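Local coordinates for protein copper-containing nitrite reductase (Thermus scotoductus, PDB 6HBE) that probably reduces nitrite to nitric oxide with electrons from cytochrome c, as a copper-dependent homotrimeric denitrification enzyme with an added third domain, at residues T212-V217 and L264-F269; Y157-E162 and L205-N210; E223-Q228 and V236-A241; R186-P191 and L277-A282. One frame throughout, in Å; residues are numbered along the deposited sequence.

Contact 1: residues T212-V217 and L264-F269; sequences TSTLHV and LVTHVF. With CU (copper (II) ion), chain E.
H216 and V265 form the hydrogen-bonded pair of an antiparallel ladder whose strand segments run at 155° to each other, with L215–T266 and V217–L264 as the non-hydrogen-bonded pairs next to it. H216 N gives a bent bond to V265 O at 2.7 Å, and V265 N returns one to H216 O. Just past the end of strand 260-266, H267 N still reaches T214 O at 2.8 Å. There the T266 hydroxyl takes over the pairing: with OG1 swung opposite its own backbone nitrogen (chi1 170°), it accepts a long but nearly straight bond from T214 N at 3.3 Å. The same OG1 accepts from V268 N, closing an ST turn, and water 1 links it to T212 O, so three partners grip this buried oxygen. On the L215 face, L264 CD1 lies against L215 CD1 at 3.8 Å and also touches V217 CG2. On the other face, V265 CG1 sits at the edge of the H216 imidazole. H267 turns its own edge, CD2 foremost, onto a face of that ring in a T-shaped pair with planes at 80°. Both nitrogens of H216 are engaged, ND1 with the carbonyl of Q239 and NE2 with water 2 at 2.9 Å, which fixes the ring's rotation. Water 2 is itself a copper ligand at 2.0 Å from the metal. H267 NE2 binds the same copper at 2.1 Å, and H80 and H114 of the second subunit complete the set: three histidines and a water, the type 2 copper site that nitrite reductases of this family build between subunits.

Contact 2: residues Y157-E162 and L205-N210; sequences YIIQSE and LNVGPN
L205 N bonds to I158 O at 3.0 Å, one rung of a parallel ladder that runs on with Q160 N to L205 O and V207 N to Q160 O. The strand segments diverge by only 18°, yet the pairing frays toward its end, where E162 N makes a weak bond to G208 O. Here E162 takes over. Its carboxylate folds across the cis peptide between G208 and P209, and OE1 receives N210 N on its syn lone pair at 2.9 Å; Y164 OH also bonds OE1, while OE2 takes L211 N. CG of E162 stands beside its backbone nitrogen (chi1 -59°), and a bend at the next bond brings the carboxylate over the turn. N206 OD1 accepts from G208 N at 3.0 Å, the donor standing above the amide plane, to make an Asx turn, while ND2 bonds the carbonyls of A243 and L211. Water 3 ties the polar groups together, donating to E162 OE2 and N206 OD1 and accepting from Q160 NE2. The Q160 and N206 amides are thus joined through water, their planes 43° apart. Apolar contacts centre on V207: its CG1 meets I159 CG2 at 3.8 Å, while its CG2 presses on S161 CB at 3.4 Å, tighter than usual for two carbons. M133 and M112 of strands 131-137 and 109-114 cover I159, L205 and V207. Strand 177-180 flanks 157-162 along its other edge, S213 of strand 213-217 holds Q160 OE1, and P209 packs on F269 of the third subunit.

Contact 3: residues E223-Q228 and V236-A241; sequences EYMYYQ and VGAQTA
M225 reaches from one arm of a beta hairpin, strands 222-227 and 234-238, onto the end of the other arm and the chain just after it, and this is the compact part of the contact. Its CE lies 3.6 Å from A238 CB and 3.5 Å from T240 O, while SD rests on A241 CB at 3.9 Å. CG stands beside the backbone nitrogen and the last torsion turns the methyl aside (chi3 -57°), which swings CE against A238 and the T240 carbonyl and leaves SD beside both alanine methyls. W249 and I251 of strand 248-254 also pack against M225, so the thioether is buried in the core. The hairpin is looser where V236 and E223, both partly exposed, come together. Y224 and V236 form a non-hydrogen-bonded antiparallel pair, but their side chains meet only at the ring edge, CD1 to V236 CG1 at 4.1 Å. E223 sends its carboxylate away from V236-A241 to a salt bridge with R254. Both arms are kinked, by a classic bulge at E223-Y224 and by a G1 bulge at G237-A238. The corner at G237 turns the chain toward the next sheet and a subunit boundary. There Q239 OE1 holds ND1 of H80 of the second subunit, a copper ligand, making Q239 a second-shell residue of that site; T240 OG1 bonds D247 of the same subunit. A single hydrogen bond links E223-Q228 to V236-A241: G237 N approaches E223 O at 3.2 Å, straight at the hydrogen (161°) but from above the carbonyl plane, 52° out of it.

Contact 4: residues R186-P191 and L277-A282; sequences RYVDEP and LGILRA
P191 lays CG over one face of the R281 guanidinium, toward its rim, 3.7 Å from NH1; the proline ring and arginine chain run side by side. Here the short helix 186-189 of a cupredoxin-type domain lies on strand 277-282, just before the chain enters strand 192-194, that strand's parallel neighbour. A bend in the arginine (chi3 -74°) turns the guanidinium to this position, and its NE forms a salt bridge with D261. The second flat group, the Y187 ring, has R186 CG over the centre of one face and E190 O at its edge in plane, while its OH bonds N181. Apolar contact is made by V188, whose CG2 meets L277 CD2 at 3.5 Å and whose CG1 touches I279 CD1 more loosely at 4.1 Å. I279 CG2 also lies against P191 CB. G278, without a side chain, lets the helix come close: its CA is 3.9 Å from Y187 CB. I279 N donates to Y187 O at 2.9 Å from well above the carbonyl plane, in a bent bond (138°). Beside it, water 4 accepts from Y187 N and donates to L277 O at 2.8 Å.

In the fold
From the N terminus, segment 157-162 comes first and 186-191 follows. Contact 2 then closes at 205-210, so it crosses contact 4, which is still open. Contact 1 opens at 212-217. Contact 3 opens and closes the short hairpin within the span of contact 1, and contact 1 closes at 264-269 before contact 4 does at 277-282; contact 4 therefore encloses both. Contacts 2 and 3 both reach one sheet; after its corner the chain of contact 3 passes into the facing sheet, where L215 of contact 1 bonds A241. In that sheet L264 with G278 joins contact 1 to contact 4. Contacts 1, 3 and 4 all touch the second subunit.

Contact 1: residues T212-V217 and L264-F269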
loop_
_atom_site.group_PDB
_atom_site.type_symbol
_atom_site.label_atom_id
_atom_site.label_comp_id
_atom_site.label_asym_id
_atom_site.label_seq_id
_atom_site.Cartn_x
_atom_site.Cartn_y
_atom_site.Cartn_z
ATOM N N THR C 212 -1.810 -6.216 3.440
ATOM C CA THR C 212 -1.133 -7.477 3.796
ATOM C C THR C 212 -0.892 -7.450 5.311
ATOM O O THR C 212 -0.829 -6.365 5.919
ATOM C CB THR C 212 0.173 -7.569 2.965
ATOM O OG1 THR C 212 -0.174 -7.723 1.570
ATOM C CG2 THR C 212 1.116 -8.713 3.408
ATOM N N SER C 213 -0.759 -8.633 5.908
ATOM C CA SER C 213 -0.539 -8.837 7.352
ATOM C C SER C 213 0.704 -9.678 7.570
ATOM O O SER C 213 1.012 -10.549 6.750
ATOM C CB SER C 213 -1.748 -9.538 7.977
ATOM O OG SER C 213 -1.624 -9.691 9.397
ATOM N N THR C 214 1.410 -9.433 8.674
ATOM C CA THR C 214 2.500 -10.293 9.137
ATOM C C THR C 214 2.219 -10.602 10.609
ATOM O O THR C 214 2.622 -9.851 11.507
ATOM C CB THR C 214 3.927 -9.690 8.927
ATOM O OG1 THR C 214 3.952 -8.308 9.318
ATOM C CG2 THR C 214 4.323 -9.777 7.438
ATOM N N LEU C 215 1.538 -11.719 10.853
ATOM C CA LEU C 215 1.093 -12.062 12.224
ATOM C C LEU C 215 2.268 -12.489 13.097
ATOM O O LEU C 215 3.137 -13.209 12.630
ATOM C CB LEU C 215 0.027 -13.154 12.235
ATOM C CG LEU C 215 -0.762 -13.323 13.539
ATOM C CD1 LEU C 215 -1.658 -12.138 13.808
ATOM C CD2 LEU C 215 -1.618 -14.569 13.496
ATOM N N HIS C 216 2.284 -12.013 14.342
ATOM C CA HIS C 216 3.435 -12.158 15.253
ATOM C C HIS C 216 2.935 -12.317 16.704
ATOM O O HIS C 216 1.897 -11.738 17.050
ATOM C CB HIS C 216 4.356 -10.933 15.112
ATOM C CG HIS C 216 5.451 -10.847 16.141
ATOM N ND1 HIS C 216 6.571 -11.661 16.125
ATOM C CD2 HIS C 216 5.611 -10.007 17.194
ATOM C CE1 HIS C 216 7.364 -11.337 17.133
ATOM N NE2 HIS C 216 6.805 -10.334 17.800
ATOM N N VAL C 217 3.663 -13.069 17.538
ATOM C CA VAL C 217 3.438 -13.060 19.017
ATOM C C VAL C 217 4.716 -12.604 19.743
ATOM O O VAL C 217 5.756 -13.214 19.568
ATOM C CB VAL C 217 2.982 -14.447 19.584
ATOM C CG1 VAL C 217 2.867 -14.389 21.118
ATOM C CG2 VAL C 217 1.645 -14.854 19.032
ATOM N N LEU C 264 -0.306 -10.514 20.678
ATOM C CA LEU C 264 -0.597 -10.896 19.285
ATOM C C LEU C 264 -0.734 -9.617 18.455
ATOM O O LEU C 264 -1.506 -8.699 18.815
ATOM C CB LEU C 264 -1.911 -11.679 19.234
ATOM C CG LEU C 264 -2.401 -12.153 17.872
ATOM C CD1 LEU C 264 -1.504 -13.301 17.396
ATOM C CD2 LEU C 264 -3.874 -12.582 17.915
ATOM N N VAL C 265 -0.019 -9.548 17.337
ATOM C CA VAL C 265 0.052 -8.289 16.578
ATOM C C VAL C 265 0.427 -8.591 15.123
ATOM O O VAL C 265 1.065 -9.652 14.810
ATOM C CB VAL C 265 1.042 -7.297 17.270
ATOM C CG1 VAL C 265 2.479 -7.766 17.152
ATOM C CG2 VAL C 265 0.889 -5.851 16.764
ATOM N N THR C 266 0.016 -7.681 14.238
ATOM C CA THR C 266 0.560 -7.636 12.874
ATOM C C THR C 266 1.773 -6.719 12.859
ATOM O O THR C 266 1.728 -5.564 13.331
ATOM C CB THR C 266 -0.450 -7.183 11.764
ATOM O OG1 THR C 266 0.275 -6.976 10.547
ATOM C CG2 THR C 266 -1.185 -5.882 12.124
ATOM N N HIS C 267 2.859 -7.178 12.254
ATOM C CA HIS C 267 4.088 -6.362 12.204
ATOM C C HIS C 267 4.064 -5.277 11.086
ATOM O O HIS C 267 5.033 -4.562 10.907
ATOM C CB HIS C 267 5.356 -7.233 12.178
ATOM C CG HIS C 267 6.292 -6.934 13.319
ATOM N ND1 HIS C 267 7.153 -5.865 13.315
ATOM C CD2 HIS C 267 6.445 -7.537 14.530
ATOM C CE1 HIS C 267 7.824 -5.839 14.456
ATOM N NE2 HIS C 267 7.406 -6.837 15.213
ATOM N N VAL C 268 2.931 -5.150 10.374
ATOM C CA VAL C 268 2.671 -4.022 9.492
ATOM C C VAL C 268 2.156 -2.915 10.440
ATOM O O VAL C 268 0.919 -2.826 10.739
ATOM C CB VAL C 268 1.644 -4.355 8.382
ATOM C CG1 VAL C 268 1.397 -3.131 7.495
ATOM C CG2 VAL C 268 2.137 -5.540 7.549
ATOM N N PHE C 269 3.099 -2.134 10.957
ATOM C CA PHE C 269 2.821 -1.324 12.174
ATOM C C PHE C 269 1.894 -0.129 11.931
ATOM O O PHE C 269 1.234 0.290 12.869
ATOM C CB PHE C 269 4.120 -0.902 12.891
ATOM C CG PHE C 269 4.668 -1.904 13.896
ATOM C CD1 PHE C 269 4.005 -3.095 14.240
ATOM C CD2 PHE C 269 5.870 -1.638 14.517
ATOM C CE1 PHE C 269 4.538 -3.987 15.170
ATOM C CE2 PHE C 269 6.402 -2.515 15.468
ATOM C CZ PHE C 269 5.742 -3.686 15.802
HETATM CU CU CU E . 8.283 -7.203 17.043
HETATM O O HOH W 1 -1.563 -5.826 8.646
HETATM O O HOH W 2 7.703 -7.761 18.853
#

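Contact 2: residues Y157-E162 and L205-N210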
loop_
_atom_site.group_PDB
_atom_site.type_symbol
_atom_site.label_atom_id
_atom_site.label_comp_id
_atom_site.label_asym_id
_atom_site.label_seq_id
_atom_site.Cartn_x
_atom_site.Cartn_y
_atom_site.Cartn_z
ATOM N N TYR C 157 -9.523 -18.733 16.878
ATOM C CA TYR C 157 -9.916 -18.425 15.490
ATOM C C TYR C 157 -9.956 -16.906 15.329
ATOM O O TYR C 157 -10.716 -16.208 16.049
ATOM C CB TYR C 157 -11.259 -19.062 15.163
ATOM C CG TYR C 157 -11.340 -20.591 15.293
ATOM C CD1 TYR C 157 -11.729 -21.187 16.500
ATOM C CD2 TYR C 157 -11.153 -21.418 14.211
ATOM C CE1 TYR C 157 -11.876 -22.560 16.631
ATOM C CE2 TYR C 157 -11.309 -22.793 14.322
ATOM C CZ TYR C 157 -11.666 -23.362 15.558
ATOM O OH TYR C 157 -11.815 -24.728 15.712
ATOM N N ILE C 158 -9.131 -16.385 14.407
ATOM C CA ILE C 158 -8.927 -14.931 14.271
ATOM C C ILE C 158 -9.077 -14.452 12.805
ATOM O O ILE C 158 -8.381 -14.956 11.929
ATOM C CB ILE C 158 -7.480 -14.548 14.721
ATOM C CG1 ILE C 158 -7.183 -14.988 16.171
ATOM C CG2 ILE C 158 -7.252 -13.036 14.585
ATOM C CD1 ILE C 158 -7.823 -14.102 17.213
ATOM N N ILE C 159 -9.922 -13.449 12.574
ATOM C CA ILE C 159 -9.957 -12.714 11.295
ATOM C C ILE C 159 -9.385 -11.334 11.514
ATOM O O ILE C 159 -9.735 -10.682 12.505
ATOM C CB ILE C 159 -11.389 -12.604 10.719
ATOM C CG1 ILE C 159 -11.761 -13.932 10.041
ATOM C CG2 ILE C 159 -11.529 -11.446 9.741
ATOM C CD1 ILE C 159 -13.228 -14.072 9.643
ATOM N N GLN C 160 -8.505 -10.923 10.600
ATOM C CA GLN C 160 -8.105 -9.538 10.444
ATOM C C GLN C 160 -8.889 -8.877 9.326
ATOM O O GLN C 160 -8.952 -9.426 8.236
ATOM C CB GLN C 160 -6.589 -9.428 10.164
ATOM C CG GLN C 160 -6.108 -7.976 10.123
ATOM C CD GLN C 160 -4.599 -7.848 9.893
ATOM O OE1 GLN C 160 -3.774 -8.524 10.545
ATOM N NE2 GLN C 160 -4.228 -6.996 8.934
ATOM N N SER C 161 -9.399 -7.666 9.554
ATOM C CA SER C 161 -10.190 -6.961 8.532
ATOM C C SER C 161 -10.092 -5.451 8.714
ATOM O O SER C 161 -9.743 -4.965 9.797
ATOM C CB SER C 161 -11.669 -7.405 8.565
ATOM O OG SER C 161 -12.338 -6.970 9.746
ATOM N N GLU C 162 -10.416 -4.726 7.638
ATOM C CA GLU C 162 -10.304 -3.265 7.544
ATOM C C GLU C 162 -11.674 -2.610 7.498
ATOM O O GLU C 162 -12.630 -3.227 7.046
ATOM C CB GLU C 162 -9.533 -2.881 6.244
ATOM C CG GLU C 162 -8.115 -3.457 6.146
ATOM C CD GLU C 162 -7.676 -3.852 4.738
ATOM O OE1 GLU C 162 -8.197 -3.305 3.692
ATOM O OE2 GLU C 162 -6.807 -4.792 4.669
ATOM N N LEU C 205 -7.132 -15.890 9.324
ATOM C CA LEU C 205 -7.510 -15.487 7.974
ATOM C C LEU C 205 -7.416 -13.978 7.888
ATOM O O LEU C 205 -8.064 -13.264 8.662
ATOM C CB LEU C 205 -8.947 -15.950 7.655
ATOM C CG LEU C 205 -9.633 -15.428 6.375
ATOM C CD1 LEU C 205 -8.934 -15.897 5.136
ATOM C CD2 LEU C 205 -11.100 -15.799 6.297
ATOM N N ASN C 206 -6.634 -13.483 6.926
ATOM C CA ASN C 206 -6.613 -12.022 6.623
ATOM C C ASN C 206 -7.625 -11.805 5.511
ATOM O O ASN C 206 -7.356 -12.201 4.365
ATOM C CB ASN C 206 -5.220 -11.516 6.150
ATOM C CG ASN C 206 -5.200 -10.026 5.846
ATOM O OD1 ASN C 206 -6.125 -9.275 6.222
ATOM N ND2 ASN C 206 -4.146 -9.570 5.126
ATOM N N VAL C 207 -8.748 -11.160 5.800
ATOM C CA VAL C 207 -9.728 -10.897 4.728
ATOM C C VAL C 207 -9.365 -9.627 3.920
ATOM O O VAL C 207 -9.888 -9.412 2.841
ATOM C CB VAL C 207 -11.204 -10.789 5.182
ATOM C CG1 VAL C 207 -11.659 -11.997 5.976
ATOM C CG2 VAL C 207 -11.497 -9.501 5.914
ATOM N N GLY C 208 -8.477 -8.805 4.439
ATOM C CA GLY C 208 -8.151 -7.548 3.778
ATOM C C GLY C 208 -9.293 -6.524 3.966
ATOM O O GLY C 208 -9.698 -6.279 5.108
ATOM N N PRO C 209 -9.844 -5.948 2.886
ATOM C CA PRO C 209 -9.658 -6.405 1.517
ATOM C C PRO C 209 -8.464 -5.862 0.724
ATOM O O PRO C 209 -8.235 -6.355 -0.420
ATOM C CB PRO C 209 -10.979 -5.968 0.825
ATOM C CG PRO C 209 -11.906 -5.682 1.920
ATOM C CD PRO C 209 -11.018 -5.054 2.953
ATOM N N ASN C 210 -7.722 -4.881 1.258
ATOM C CA ASN C 210 -6.553 -4.299 0.554
ATOM C C ASN C 210 -5.148 -4.607 1.104
ATOM O O ASN C 210 -4.204 -4.684 0.332
ATOM C CB ASN C 210 -6.686 -2.764 0.535
ATOM C CG ASN C 210 -7.672 -2.265 -0.502
ATOM O OD1 ASN C 210 -7.781 -2.823 -1.597
ATOM N ND2 ASN C 210 -8.369 -1.201 -0.182
HETATM O O HOH W 3 -6.337 -6.501 6.920
#

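Contact 3: residues E223-Q228 and V236-A241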
loop_
_atom_site.group_PDB
_atom_site.type_symbol
_atom_site.label_atom_id
_atom_site.label_comp_id
_atom_site.label_asym_id
_atom_site.label_seq_id
_atom_site.Cartn_x
_atom_site.Cartn_y
_atom_site.Cartn_z
ATOM N N GLU C 223 6.202 -22.526 16.106
ATOM C CA GLU C 223 6.929 -23.775 15.882
ATOM C C GLU C 223 6.639 -24.366 14.504
ATOM O O GLU C 223 7.574 -24.709 13.756
ATOM C CB GLU C 223 6.624 -24.771 16.996
ATOM C CG GLU C 223 6.860 -24.141 18.384
ATOM C CD GLU C 223 6.966 -25.139 19.500
ATOM O OE1 GLU C 223 7.686 -26.144 19.322
ATOM O OE2 GLU C 223 6.333 -24.909 20.553
ATOM N N TYR C 224 5.353 -24.506 14.184
ATOM C CA TYR C 224 4.913 -25.054 12.891
ATOM C C TYR C 224 3.781 -24.193 12.333
ATOM O O TYR C 224 2.884 -23.848 13.066
ATOM C CB TYR C 224 4.379 -26.489 13.044
ATOM C CG TYR C 224 5.285 -27.463 13.779
ATOM C CD1 TYR C 224 6.620 -27.638 13.408
ATOM C CD2 TYR C 224 4.783 -28.258 14.825
ATOM C CE1 TYR C 224 7.460 -28.535 14.088
ATOM C CE2 TYR C 224 5.613 -29.166 15.516
ATOM C CZ TYR C 224 6.946 -29.296 15.146
ATOM O OH TYR C 224 7.751 -30.204 15.819
ATOM N N MET C 225 3.809 -23.900 11.035
ATOM C CA MET C 225 2.732 -23.185 10.354
ATOM C C MET C 225 2.382 -23.895 9.050
ATOM O O MET C 225 3.238 -24.471 8.422
ATOM C CB MET C 225 3.122 -21.737 10.035
ATOM C CG MET C 225 3.923 -21.038 11.100
ATOM S SD MET C 225 4.023 -19.246 10.924
ATOM C CE MET C 225 4.729 -19.100 9.290
ATOM N N TYR C 226 1.122 -23.792 8.643
ATOM C CA TYR C 226 0.618 -24.454 7.450
ATOM C C TYR C 226 -0.078 -23.433 6.561
ATOM O O TYR C 226 -1.134 -22.909 6.928
ATOM C CB TYR C 226 -0.332 -25.590 7.856
ATOM C CG TYR C 226 0.279 -26.505 8.899
ATOM C CD1 TYR C 226 0.136 -26.236 10.264
ATOM C CD2 TYR C 226 1.012 -27.633 8.526
ATOM C CE1 TYR C 226 0.717 -27.067 11.227
ATOM C CE2 TYR C 226 1.589 -28.465 9.476
ATOM C CZ TYR C 226 1.441 -28.193 10.816
ATOM O OH TYR C 226 2.011 -29.015 11.765
ATOM N N TYR C 227 0.505 -23.139 5.407
ATOM C CA TYR C 227 -0.084 -22.175 4.466
ATOM C C TYR C 227 -1.423 -22.710 3.906
ATOM O O TYR C 227 -1.510 -23.884 3.502
ATOM C CB TYR C 227 0.889 -21.799 3.358
ATOM C CG TYR C 227 0.425 -20.694 2.377
ATOM C CD1 TYR C 227 0.071 -19.413 2.817
ATOM C CD2 TYR C 227 0.379 -20.934 1.005
ATOM C CE1 TYR C 227 -0.332 -18.421 1.914
ATOM C CE2 TYR C 227 -0.005 -19.954 0.089
ATOM C CZ TYR C 227 -0.359 -18.691 0.539
ATOM O OH TYR C 227 -0.763 -17.751 -0.417
ATOM N N GLN C 228 -2.440 -21.850 3.971
ATOM C CA GLN C 228 -3.861 -22.148 3.690
ATOM C C GLN C 228 -4.524 -23.074 4.723
ATOM O O GLN C 228 -5.676 -23.468 4.540
ATOM C CB GLN C 228 -4.042 -22.732 2.286
ATOM C CG GLN C 228 -3.373 -21.880 1.192
ATOM C CD GLN C 228 -4.234 -20.690 0.774
ATOM O OE1 GLN C 228 -5.445 -20.825 0.610
ATOM N NE2 GLN C 228 -3.605 -19.549 0.540
ATOM N N VAL C 236 8.550 -23.902 9.262
ATOM C CA VAL C 236 8.924 -24.025 10.672
ATOM C C VAL C 236 9.679 -22.802 11.210
ATOM O O VAL C 236 10.401 -22.127 10.466
ATOM C CB VAL C 236 9.746 -25.317 10.954
ATOM C CG1 VAL C 236 9.056 -26.531 10.351
ATOM C CG2 VAL C 236 11.164 -25.236 10.422
ATOM N N GLY C 237 9.560 -22.571 12.520
ATOM C CA GLY C 237 10.406 -21.608 13.213
ATOM C C GLY C 237 10.331 -20.152 12.766
ATOM O O GLY C 237 11.375 -19.524 12.485
ATOM N N ALA C 238 9.114 -19.613 12.758
ATOM C CA ALA C 238 8.840 -18.302 12.173
ATOM C C ALA C 238 8.450 -17.204 13.173
ATOM O O ALA C 238 7.597 -17.397 14.068
ATOM C CB ALA C 238 7.761 -18.441 11.098
ATOM N N GLN C 239 9.054 -16.044 12.997
ATOM C CA GLN C 239 8.646 -14.841 13.744
ATOM C C GLN C 239 7.394 -14.152 13.190
ATOM O O GLN C 239 6.784 -13.344 13.894
ATOM C CB GLN C 239 9.806 -13.836 13.841
ATOM C CG GLN C 239 10.024 -12.966 12.603
ATOM C CD GLN C 239 11.458 -12.525 12.441
ATOM O OE1 GLN C 239 11.913 -11.576 13.079
ATOM N NE2 GLN C 239 12.170 -13.188 11.555
ATOM N N THR C 240 7.058 -14.429 11.926
ATOM C CA THR C 240 5.930 -13.845 11.237
ATOM C C THR C 240 5.236 -14.881 10.321
ATOM O O THR C 240 5.889 -15.797 9.817
ATOM C CB THR C 240 6.349 -12.653 10.340
ATOM O OG1 THR C 240 7.551 -12.958 9.643
ATOM C CG2 THR C 240 6.513 -11.394 11.133
ATOM N N ALA C 241 3.926 -14.698 10.125
ATOM C CA ALA C 241 3.127 -15.399 9.134
ATOM C C ALA C 241 2.584 -14.382 8.102
ATOM O O ALA C 241 1.631 -13.650 8.384
ATOM C CB ALA C 241 1.987 -16.132 9.814
#

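Contact 4: residues R186-P191 and L277-A282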
loop_
_atom_site.group_PDB
_atom_site.type_symbol
_atom_site.label_atom_id
_atom_site.label_comp_id
_atom_site.label_asym_id
_atom_site.label_seq_id
_atom_site.Cartn_x
_atom_site.Cartn_y
_atom_site.Cartn_z
ATOM N N ARG C 186 -9.838 -5.270 20.675
ATOM C CA ARG C 186 -10.786 -6.161 21.378
ATOM C C ARG C 186 -10.134 -6.987 22.494
ATOM O O ARG C 186 -10.679 -7.097 23.599
ATOM C CB ARG C 186 -11.390 -7.120 20.342
ATOM C CG ARG C 186 -12.396 -8.034 20.911
ATOM C CD ARG C 186 -13.169 -8.733 19.824
ATOM N NE ARG C 186 -14.136 -9.554 20.518
ATOM C CZ ARG C 186 -15.126 -10.225 19.958
ATOM N NH1 ARG C 186 -15.333 -10.194 18.654
ATOM N NH2 ARG C 186 -15.922 -10.942 20.737
ATOM N N TYR C 187 -8.970 -7.571 22.190
ATOM C CA TYR C 187 -8.286 -8.464 23.109
ATOM C C TYR C 187 -7.169 -7.763 23.909
ATOM O O TYR C 187 -6.393 -8.415 24.602
ATOM C CB TYR C 187 -7.802 -9.730 22.387
ATOM C CG TYR C 187 -8.912 -10.443 21.622
ATOM C CD1 TYR C 187 -9.958 -11.082 22.296
ATOM C CD2 TYR C 187 -8.924 -10.469 20.222
ATOM C CE1 TYR C 187 -11.009 -11.701 21.607
ATOM C CE2 TYR C 187 -9.969 -11.088 19.506
ATOM C CZ TYR C 187 -11.004 -11.733 20.199
ATOM O OH TYR C 187 -12.046 -12.355 19.511
ATOM N N VAL C 188 -7.108 -6.430 23.830
ATOM C CA VAL C 188 -6.495 -5.620 24.904
ATOM C C VAL C 188 -7.543 -5.384 25.999
ATOM O O VAL C 188 -7.261 -5.604 27.196
ATOM C CB VAL C 188 -5.907 -4.278 24.388
ATOM C CG1 VAL C 188 -5.275 -3.480 25.514
ATOM C CG2 VAL C 188 -4.850 -4.542 23.315
ATOM N N ASP C 189 -8.747 -4.931 25.597
ATOM C CA ASP C 189 -9.844 -4.666 26.530
ATOM C C ASP C 189 -10.252 -5.937 27.286
ATOM O O ASP C 189 -10.615 -5.858 28.469
ATOM C CB ASP C 189 -11.087 -4.118 25.818
ATOM C CG ASP C 189 -10.876 -2.726 25.212
ATOM O OD1 ASP C 189 -9.961 -2.006 25.598
ATOM O OD2 ASP C 189 -11.649 -2.370 24.320
ATOM N N GLU C 190 -10.210 -7.084 26.603
ATOM C CA GLU C 190 -10.529 -8.381 27.190
ATOM C C GLU C 190 -9.451 -9.399 26.811
ATOM O O GLU C 190 -9.613 -10.164 25.836
ATOM C CB GLU C 190 -11.921 -8.874 26.738
ATOM C CG GLU C 190 -13.104 -8.022 27.154
ATOM C CD GLU C 190 -14.444 -8.559 26.629
ATOM O OE1 GLU C 190 -14.821 -8.311 25.455
ATOM O OE2 GLU C 190 -15.152 -9.242 27.405
ATOM N N PRO C 191 -8.337 -9.433 27.575
ATOM C CA PRO C 191 -7.245 -10.370 27.238
ATOM C C PRO C 191 -7.642 -11.858 27.280
ATOM O O PRO C 191 -8.525 -12.241 28.054
ATOM C CB PRO C 191 -6.150 -10.039 28.269
ATOM C CG PRO C 191 -6.468 -8.657 28.752
ATOM C CD PRO C 191 -7.964 -8.532 28.688
ATOM N N LEU C 277 -4.113 -5.408 17.431
ATOM C CA LEU C 277 -3.201 -5.801 18.493
ATOM C C LEU C 277 -4.101 -6.393 19.609
ATOM O O LEU C 277 -5.169 -5.829 19.898
ATOM C CB LEU C 277 -2.405 -4.568 18.994
ATOM C CG LEU C 277 -1.298 -4.786 20.072
ATOM C CD1 LEU C 277 -0.145 -3.781 19.974
ATOM C CD2 LEU C 277 -1.863 -4.823 21.504
ATOM N N GLY C 278 -3.710 -7.538 20.167
ATOM C CA GLY C 278 -4.420 -8.178 21.316
ATOM C C GLY C 278 -3.443 -8.870 22.268
ATOM O O GLY C 278 -2.226 -8.881 21.995
ATOM N N ILE C 279 -3.947 -9.395 23.392
ATOM C CA ILE C 279 -3.083 -9.946 24.472
ATOM C C ILE C 279 -3.499 -11.381 24.813
ATOM O O ILE C 279 -4.684 -11.617 25.063
ATOM C CB ILE C 279 -3.171 -9.095 25.765
ATOM C CG1 ILE C 279 -2.588 -7.709 25.537
ATOM C CG2 ILE C 279 -2.412 -9.758 26.933
ATOM C CD1 ILE C 279 -2.897 -6.679 26.613
ATOM N N LEU C 280 -2.534 -12.314 24.812
ATOM C CA LEU C 280 -2.658 -13.636 25.445
ATOM C C LEU C 280 -2.040 -13.540 26.863
ATOM O O LEU C 280 -0.841 -13.358 26.995
ATOM C CB LEU C 280 -1.915 -14.689 24.622
ATOM C CG LEU C 280 -2.212 -14.701 23.102
ATOM C CD1 LEU C 280 -1.438 -15.789 22.398
ATOM C CD2 LEU C 280 -3.693 -14.830 22.814
ATOM N N ARG C 281 -2.864 -13.630 27.911
ATOM C CA ARG C 281 -2.404 -13.399 29.287
ATOM C C ARG C 281 -2.146 -14.731 29.971
ATOM O O ARG C 281 -3.089 -15.431 30.364
ATOM C CB ARG C 281 -3.417 -12.540 30.055
ATOM C CG ARG C 281 -2.987 -12.159 31.490
ATOM C CD ARG C 281 -3.663 -10.869 31.950
ATOM N NE ARG C 281 -3.089 -9.679 31.318
ATOM C CZ ARG C 281 -3.603 -8.438 31.376
ATOM N NH1 ARG C 281 -4.764 -8.161 32.005
ATOM N NH2 ARG C 281 -2.942 -7.430 30.796
ATOM N N ALA C 282 -0.858 -15.078 30.103
ATOM C CA ALA C 282 -0.450 -16.401 30.573
ATOM C C ALA C 282 -0.338 -16.382 32.104
ATOM O O ALA C 282 0.403 -15.546 32.671
ATOM C CB ALA C 282 0.868 -16.827 29.933
HETATM O O HOH W 4 -7.442 -7.424 19.680
#